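Local coordinates for protein NDP-rhamnosyltransferase (Saccharopolyspora spinosa, PDB 3TSA) that is a glycosyltransferase-family protein of the GT-B fold, built from two Rossmann-like domains, at residues V242-E247 with E344-S349. Residues are numbered along the deposited sequence; the frame is centred on the assembly and turned at random.
Sequences VAAATE and EQFTDS
Ala244 lays its methyl group over one face of the Phe346 ring, where helix 236-246 packs against helix 343-354. The contact is a CH-pi one: CB of Ala244 stands 3.8 Å from the centroid of the Phe346 ring, 24° off the ring normal. Ala244 CB is offset toward the rim, 3.5 Å from Phe346 CD1, with CG of the same ring almost as near. With CG anti to its backbone N (chi1 -163°), Phe346 carries its ring beside its own carbonyl carbon; chi2 of -25° turns a face to the methyl. The Phe346 side chain also touches Arg240 and Ala241 one turn earlier on helix 236-246, and Leu310, Leu312 and Leu334 in and around the parallel sheet of the C-terminal Rossmann-like domain. Thr347 OG1 lies alongside the Ala244 backbone, 3.6 Å from Ala244 CA, and is hydrogen-bonded to the carbonyl oxygen of His343, one turn back in its own helix. The small alanine side chain lets the backbones close to 4.8 Å between CA of Ala244 and CA of Thr347. At the end of the segment, Glu247 OE2 hydrogen-bonds to His343 NE2, a polar link between the same two parts of the domain beside the apolar contact. The carbonyl oxygen of Ala244 is buried with no partner in the model; Thr347 OG1, 3.7 Å from Ala244 O, makes no hydrogen bond to it, which probably costs some polar energy. No hydrogen bond joins 242-247 to 344-349, so direct cohesion probably rests on dispersion and shape fit, methyl on ring face and Ala244 backbone against threonine hydroxyl.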
# COMPACT_ATOMS: atom_id res chain seq x y z
N VAL A 242 -23.06 -17.26 14.25
CA VAL A 242 -23.10 -16.53 15.55
C VAL A 242 -23.88 -17.40 16.58
O VAL A 242 -23.45 -17.56 17.72
CB VAL A 242 -23.77 -15.17 15.40
CG1 VAL A 242 -24.10 -14.61 16.81
CG2 VAL A 242 -22.71 -14.25 14.75
N ALA A 243 -24.97 -18.01 16.15
CA ALA A 243 -25.78 -18.84 17.07
C ALA A 243 -25.00 -20.09 17.48
O ALA A 243 -24.85 -20.41 18.69
CB ALA A 243 -27.07 -19.25 16.38
N ALA A 244 -24.42 -20.80 16.51
CA ALA A 244 -23.69 -21.99 16.85
C ALA A 244 -22.49 -21.66 17.78
O ALA A 244 -22.23 -22.42 18.76
CB ALA A 244 -23.23 -22.66 15.56
N ALA A 245 -21.76 -20.58 17.48
CA ALA A 245 -20.55 -20.29 18.26
C ALA A 245 -20.93 -19.82 19.66
O ALA A 245 -20.36 -20.28 20.65
CB ALA A 245 -19.63 -19.21 17.58
N THR A 246 -21.85 -18.88 19.75
CA THR A 246 -22.02 -18.21 21.06
C THR A 246 -22.74 -19.10 22.08
O THR A 246 -22.66 -18.87 23.29
CB THR A 246 -22.74 -16.85 20.95
OG1 THR A 246 -24.03 -17.01 20.32
CG2 THR A 246 -21.88 -15.85 20.15
N GLU A 247 -23.48 -20.08 21.59
CA GLU A 247 -24.15 -21.01 22.46
C GLU A 247 -23.24 -22.06 23.06
O GLU A 247 -23.62 -22.73 23.99
CB GLU A 247 -25.22 -21.70 21.66
CG GLU A 247 -26.41 -20.80 21.47
CD GLU A 247 -27.60 -21.56 20.87
OE1 GLU A 247 -28.39 -20.86 20.20
OE2 GLU A 247 -27.69 -22.82 21.05
N GLU A 344 -27.61 -28.07 15.46
CA GLU A 344 -26.88 -29.07 16.26
C GLU A 344 -25.55 -29.54 15.65
O GLU A 344 -24.49 -29.69 16.36
CB GLU A 344 -27.83 -30.26 16.52
CG GLU A 344 -27.20 -31.44 17.32
CD GLU A 344 -28.17 -32.64 17.51
OE1 GLU A 344 -28.29 -33.51 16.59
OE2 GLU A 344 -28.79 -32.71 18.59
N GLN A 345 -25.58 -29.84 14.37
CA GLN A 345 -24.41 -30.32 13.64
C GLN A 345 -23.32 -29.21 13.62
O GLN A 345 -22.12 -29.50 13.80
CB GLN A 345 -24.81 -30.73 12.21
CG GLN A 345 -23.58 -31.00 11.29
CD GLN A 345 -24.01 -31.43 9.84
OE1 GLN A 345 -25.19 -31.77 9.56
NE2 GLN A 345 -23.05 -31.42 8.94
N PHE A 346 -23.77 -27.97 13.43
CA PHE A 346 -22.86 -26.79 13.37
C PHE A 346 -22.14 -26.62 14.72
O PHE A 346 -20.89 -26.55 14.79
CB PHE A 346 -23.70 -25.59 12.97
CG PHE A 346 -22.95 -24.38 12.45
CD1 PHE A 346 -21.61 -24.14 12.81
CD2 PHE A 346 -23.59 -23.49 11.57
CE1 PHE A 346 -20.97 -23.02 12.31
CE2 PHE A 346 -22.96 -22.35 11.07
CZ PHE A 346 -21.60 -22.12 11.44
N THR A 347 -22.94 -26.64 15.80
CA THR A 347 -22.39 -26.56 17.16
C THR A 347 -21.44 -27.71 17.43
O THR A 347 -20.33 -27.48 17.98
CB THR A 347 -23.61 -26.59 18.16
OG1 THR A 347 -24.34 -25.37 17.91
CG2 THR A 347 -23.10 -26.50 19.53
N ASP A 348 -21.84 -28.93 17.05
CA ASP A 348 -21.03 -30.11 17.32
C ASP A 348 -19.69 -29.99 16.55
O ASP A 348 -18.62 -30.39 17.07
CB ASP A 348 -21.78 -31.41 16.93
CG ASP A 348 -22.83 -31.81 17.95
OD1 ASP A 348 -22.92 -31.21 18.99
OD2 ASP A 348 -23.61 -32.73 17.66
N SER A 349 -19.74 -29.34 15.39
CA SER A 349 -18.52 -29.21 14.55
C SER A 349 -17.53 -28.26 15.23
O SER A 349 -16.31 -28.48 15.21
CB SER A 349 -18.86 -28.64 13.18
OG SER A 349 -19.57 -29.58 12.42